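Local coordinates for CurD (Moorea producens 3L, PDB 5KP7), which probably acts as a hydroxymethylglutaryl-CoA synthase-like enzyme of the thiolase-like superfamily and binds 4'-phosphopantetheine, at residues S69-P75 / T167-R171; Y78-A83 / A194-A198. The protein carries 3 engineered substitutions. All blocks are in the same frame, centred on the assembly; numbering follows the deposited sequence.

Contact 1: residues S69-P75 / T167-R171; sequences SLPYEDP and TDISR
Arg171 closes both terminal guanidinium nitrogens, NH1 and NH2, end-on, upon one backbone oxygen of the loop 69-75. Arg171 NH2 donates to Glu73 O at 2.8 Å and lies in the carbonyl plane, on a lone pair, while Arg171 NH1 reaches Glu73 O at 3.0 Å, tilted from that plane. A weak third bond runs from NH1 to Leu70 O, and a water bridges NH1 to Ser69 O. The bend at chi3 (-63°) turns the arginine chain onto the loop. Alongside the arginine, Ile169 fills the inside of the loop: its CD1 sits 3.2 Å from Ser69 OG and 3.9 Å from Pro75 CD. Thr167 OG1, anti to the backbone N (chi1 -179°), donates to Pro75 O in the carbonyl plane at 2.8 Å. Segment 167-171 runs off the C-terminal end of strand 161-168, and the contact ties it to the loop leading into helix 75-89. A type I beta turn from Leu70 to Glu73 shapes that loop. Ser69 OG and Glu73 N bond to Leu70 O from opposite faces of its plane, and Glu73 OE1 receives Leu70 N; Tyr36 holds the other carboxylate oxygen. Asp74 OD1 caps the start of helix 75-89 at Ser77 N, and OD2 forms a salt bridge with Arg438 and a hydrogen bond with Tyr440. A cation bound to carbonyls suits a loop whose acidic side chains are engaged in other bonds.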
loop_
_atom_site.group_PDB
_atom_site.type_symbol
_atom_site.label_atom_id
_atom_site.label_comp_id
_atom_site.label_asym_id
_atom_site.label_seq_id
_atom_site.Cartn_x
_atom_site.Cartn_y
_atom_site.Cartn_z
ATOM N N SER A 69 -12.051 5.385 -7.913
ATOM C CA SER A 69 -13.310 4.588 -8.025
ATOM C C SER A 69 -14.457 5.485 -8.504
ATOM O O SER A 69 -14.682 6.580 -7.926
ATOM C CB SER A 69 -13.677 4.057 -6.678
ATOM O OG SER A 69 -14.829 3.214 -6.687
ATOM N N LEU A 70 -15.228 4.991 -9.480
ATOM C CA LEU A 70 -16.478 5.657 -9.889
ATOM C C LEU A 70 -17.576 5.414 -8.859
ATOM O O LEU A 70 -17.476 4.511 -8.047
ATOM C CB LEU A 70 -16.919 5.139 -11.261
ATOM C CG LEU A 70 -16.214 5.631 -12.525
ATOM C CD1 LEU A 70 -16.678 7.053 -12.832
ATOM C CD2 LEU A 70 -14.717 5.607 -12.429
ATOM N N PRO A 71 -18.667 6.216 -8.898
ATOM C CA PRO A 71 -19.779 5.988 -7.939
ATOM C C PRO A 71 -20.459 4.625 -8.077
ATOM O O PRO A 71 -20.945 4.069 -7.090
ATOM C CB PRO A 71 -20.727 7.174 -8.200
ATOM C CG PRO A 71 -19.828 8.224 -8.748
ATOM C CD PRO A 71 -18.810 7.510 -9.614
ATOM N N TYR A 72 -20.355 4.040 -9.273
ATOM C CA TYR A 72 -20.883 2.724 -9.539
ATOM C C TYR A 72 -19.823 1.642 -9.380
ATOM O O TYR A 72 -19.892 0.584 -10.018
ATOM C CB TYR A 72 -21.572 2.698 -10.918
ATOM C CG TYR A 72 -20.767 3.286 -12.052
ATOM C CD1 TYR A 72 -19.696 2.579 -12.625
ATOM C CD2 TYR A 72 -21.025 4.578 -12.537
ATOM C CE1 TYR A 72 -18.963 3.130 -13.672
ATOM C CE2 TYR A 72 -20.281 5.118 -13.569
ATOM C CZ TYR A 72 -19.262 4.393 -14.127
ATOM O OH TYR A 72 -18.551 4.950 -15.165
ATOM N N GLU A 73 -18.838 1.889 -8.506
ATOM C CA GLU A 73 -17.910 0.862 -8.081
ATOM C C GLU A 73 -17.763 0.975 -6.577
ATOM O O GLU A 73 -17.992 2.051 -5.980
ATOM C CB GLU A 73 -16.544 1.057 -8.734
ATOM C CG GLU A 73 -16.568 1.013 -10.260
ATOM C CD GLU A 73 -15.172 1.150 -10.807
ATOM O OE1 GLU A 73 -14.667 2.310 -10.837
ATOM O OE2 GLU A 73 -14.551 0.094 -11.179
ATOM N N ASP A 74 -17.416 -0.151 -5.964
ATOM C CA ASP A 74 -17.164 -0.184 -4.540
ATOM C C ASP A 74 -16.106 -1.267 -4.266
ATOM O O ASP A 74 -15.582 -1.872 -5.207
ATOM C CB ASP A 74 -18.502 -0.314 -3.782
ATOM C CG ASP A 74 -19.113 -1.691 -3.850
ATOM O OD1 ASP A 74 -18.461 -2.606 -4.393
ATOM O OD2 ASP A 74 -20.245 -1.850 -3.328
ATOM N N PRO A 75 -15.753 -1.517 -3.000
ATOM C CA PRO A 75 -14.717 -2.509 -2.760
ATOM C C PRO A 75 -15.094 -3.918 -3.174
ATOM O O PRO A 75 -14.224 -4.690 -3.505
ATOM C CB PRO A 75 -14.445 -2.388 -1.257
ATOM C CG PRO A 75 -14.807 -0.985 -0.951
ATOM C CD PRO A 75 -16.017 -0.700 -1.797
ATOM N N THR A 167 -8.775 -5.316 -0.949
ATOM C CA THR A 167 -9.541 -4.342 -1.733
ATOM C C THR A 167 -9.782 -3.083 -0.941
ATOM O O THR A 167 -10.175 -3.154 0.229
ATOM C CB THR A 167 -10.889 -4.944 -2.233
ATOM O OG1 THR A 167 -11.562 -3.973 -3.004
ATOM C CG2 THR A 167 -11.761 -5.414 -1.080
ATOM N N ASP A 168 -9.514 -1.928 -1.540
ATOM C CA ASP A 168 -9.717 -0.638 -0.859
ATOM C C ASP A 168 -9.972 0.473 -1.887
ATOM O O ASP A 168 -9.428 0.431 -2.999
ATOM C CB ASP A 168 -8.530 -0.281 0.053
ATOM C CG ASP A 168 -8.618 -0.932 1.445
ATOM O OD1 ASP A 168 -9.604 -0.706 2.163
ATOM O OD2 ASP A 168 -7.679 -1.659 1.816
ATOM N N ILE A 169 -10.828 1.424 -1.509
ATOM C CA ILE A 169 -11.088 2.619 -2.301
ATOM C C ILE A 169 -10.930 3.806 -1.391
ATOM O O ILE A 169 -11.003 3.674 -0.183
ATOM C CB ILE A 169 -12.496 2.575 -2.890
ATOM C CG1 ILE A 169 -12.542 1.403 -3.871
ATOM C CG2 ILE A 169 -12.894 3.890 -3.546
ATOM C CD1 ILE A 169 -13.851 1.189 -4.457
ATOM N N SER A 170 -10.741 4.973 -1.969
ATOM C CA SER A 170 -10.650 6.229 -1.180
ATOM C C SER A 170 -11.803 7.131 -1.563
ATOM O O SER A 170 -11.663 7.969 -2.443
ATOM C CB SER A 170 -9.310 6.901 -1.495
ATOM O OG SER A 170 -8.250 6.049 -1.084
ATOM N N ARG A 171 -12.952 6.941 -0.932
ATOM C CA ARG A 171 -14.156 7.693 -1.325
ATOM C C ARG A 171 -14.315 8.969 -0.517
ATOM O O ARG A 171 -15.215 9.090 0.317
ATOM C CB ARG A 171 -15.421 6.821 -1.321
ATOM C CG ARG A 171 -16.228 7.159 -2.576
ATOM C CD ARG A 171 -17.603 6.696 -2.604
ATOM N NE ARG A 171 -17.805 5.259 -2.566
ATOM C CZ ARG A 171 -17.848 4.440 -3.611
ATOM N NH1 ARG A 171 -17.531 4.835 -4.866
ATOM N NH2 ARG A 171 -18.167 3.163 -3.374
HETATM O O HOH W 1 -11.127 6.060 -4.993
HETATM O O HOH W 2 -16.987 7.382 -6.273
HETATM O O HOH W 3 -13.618 7.411 -5.171
#

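Contact 2: residues Y78-A83 / A194-A198; sequences YAVNAA and AGAVA
Tyr78 lays its ring along the backbone of Ala194 and Gly195. Tyr78 CD2 comes to 3.6 Å from Gly195 CA, and at the far end of the ring Tyr78 OH meets the methyl CB of Ala194 at 3.4 Å. The unusual chi1 of -98° swings the ring along the strand, with Ala196 N near its plane at the edge. Beyond the tyrosine, alanine methyls meet alanine methyls and backbone. The Ala196 methyl enters the hollow between Tyr78 and Ala82, one helical turn apart: its CB is 3.6 Å from Tyr78 O and 3.8 Å from Ala82 CB. Two residues on, the Ala198 methyl rests against the backbone between Ala82 and Ala83, its CB 3.6 Å from Ala83 CA and 3.8 Å from Ala83 CB. Alternation along the strand turns Ala196 and Ala198 to the helix, and Ala194 just before it faces the same way, while Val197 turns away to touch Leu33 and Val35 on strand 29-36. These methyls let the axes of segments 78-83 and 195-198 come within 6.9 Å, crossing at -42°. Helix 75-89 thus packs on the central sheet of the thiolase-like fold. No hydrogen bond joins the two segments, since the helix bonds within itself and the strand to its sheet neighbours; adhesion therefore rests on close van der Waals fit and the burial of methyls and one aromatic ring.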
loop_
_atom_site.group_PDB
_atom_site.type_symbol
_atom_site.label_atom_id
_atom_site.label_comp_id
_atom_site.label_asym_id
_atom_site.label_seq_id
_atom_site.Cartn_x
_atom_site.Cartn_y
_atom_site.Cartn_z
ATOM N N TYR A 78 -14.553 -3.960 -7.023
ATOM C CA TYR A 78 -13.116 -3.979 -7.237
ATOM C C TYR A 78 -12.577 -5.399 -6.980
ATOM O O TYR A 78 -11.769 -5.916 -7.770
ATOM C CB TYR A 78 -12.426 -2.955 -6.321
ATOM C CG TYR A 78 -12.109 -1.644 -6.976
ATOM C CD1 TYR A 78 -13.118 -0.777 -7.394
ATOM C CD2 TYR A 78 -10.787 -1.245 -7.187
ATOM C CE1 TYR A 78 -12.804 0.441 -8.003
ATOM C CE2 TYR A 78 -10.485 -0.043 -7.787
ATOM C CZ TYR A 78 -11.474 0.810 -8.163
ATOM O OH TYR A 78 -11.105 1.999 -8.786
ATOM N N ALA A 79 -12.986 -5.991 -5.860
ATOM C CA ALA A 79 -12.545 -7.325 -5.481
ATOM C C ALA A 79 -12.907 -8.393 -6.494
ATOM O O ALA A 79 -12.079 -9.251 -6.842
ATOM C CB ALA A 79 -13.097 -7.707 -4.116
ATOM N N VAL A 80 -14.164 -8.377 -6.960
ATOM C CA VAL A 80 -14.610 -9.337 -7.946
ATOM C C VAL A 80 -13.825 -9.179 -9.259
ATOM O O VAL A 80 -13.424 -10.166 -9.866
ATOM C CB VAL A 80 -16.143 -9.264 -8.149
ATOM C CG1 VAL A 80 -16.575 -10.109 -9.355
ATOM C CG2 VAL A 80 -16.873 -9.687 -6.872
ATOM N N ASN A 81 -13.610 -7.941 -9.707
ATOM C CA ASN A 81 -12.826 -7.711 -10.902
ATOM C C ASN A 81 -11.371 -8.177 -10.771
ATOM O O ASN A 81 -10.787 -8.671 -11.762
ATOM C CB ASN A 81 -12.941 -6.251 -11.326
ATOM C CG ASN A 81 -14.323 -5.921 -11.864
ATOM O OD1 ASN A 81 -14.923 -6.715 -12.572
ATOM N ND2 ASN A 81 -14.812 -4.736 -11.565
ATOM N N ALA A 82 -10.798 -8.062 -9.561
ATOM C CA ALA A 82 -9.450 -8.568 -9.322
ATOM C C ALA A 82 -9.410 -10.102 -9.351
ATOM O O ALA A 82 -8.467 -10.697 -9.906
ATOM C CB ALA A 82 -8.925 -8.040 -8.009
ATOM N N ALA A 83 -10.422 -10.764 -8.795
ATOM C CA ALA A 83 -10.427 -12.214 -8.682
ATOM C C ALA A 83 -10.947 -12.977 -9.913
ATOM O O ALA A 83 -10.638 -14.146 -10.074
ATOM C CB ALA A 83 -11.223 -12.630 -7.455
ATOM N N ALA A 194 -7.258 3.629 -5.351
ATOM C CA ALA A 194 -8.255 2.583 -5.298
ATOM C C ALA A 194 -7.714 1.365 -6.058
ATOM O O ALA A 194 -7.100 1.522 -7.108
ATOM C CB ALA A 194 -9.521 3.056 -5.946
ATOM N N GLY A 195 -7.893 0.172 -5.515
ATOM C CA GLY A 195 -7.379 -0.995 -6.195
ATOM C C GLY A 195 -7.662 -2.239 -5.411
ATOM O O GLY A 195 -7.983 -2.183 -4.218
ATOM N N ALA A 196 -7.528 -3.375 -6.086
ATOM C CA ALA A 196 -7.645 -4.664 -5.421
ATOM C C ALA A 196 -6.695 -5.670 -6.026
ATOM O O ALA A 196 -6.381 -5.628 -7.225
ATOM C CB ALA A 196 -9.069 -5.175 -5.520
ATOM N N VAL A 197 -6.186 -6.543 -5.183
ATOM C CA VAL A 197 -5.327 -7.632 -5.597
ATOM C C VAL A 197 -5.851 -8.918 -4.998
ATOM O O VAL A 197 -6.047 -9.022 -3.773
ATOM C CB VAL A 197 -3.815 -7.419 -5.248
ATOM C CG1 VAL A 197 -2.988 -8.594 -5.774
ATOM C CG2 VAL A 197 -3.300 -6.108 -5.813
ATOM N N ALA A 198 -6.064 -9.908 -5.867
ATOM C CA ALA A 198 -6.552 -11.229 -5.459
ATOM C C ALA A 198 -5.466 -12.263 -5.520
ATOM O O ALA A 198 -4.716 -12.325 -6.515
ATOM C CB ALA A 198 -7.698 -11.659 -6.356
#

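Both contacts are buried, contact 2 nearer the centre of the chain. They share elements: the loop 69-75 leads into helix 75-89, and strands 161-168 and 195-202 are sheet neighbours, joined by a probable hydrogen bond from Gly195 N to Asp168 O. Tyr78 spans the two, its ring packing on Ile169 and its hydroxyl oxygen on Ser69. The chemistry changes with place. Past the C-terminal end of strand 161-168, where both chains of contact 1 are largely irregular, carbonyls need donors, and arginine, threonine and ordered waters supply them. Against the sheet itself, contact 2 pairs a helix bonded within itself and a strand bonded to its sheet neighbours, leaving alanines and a glycine to set the spacing.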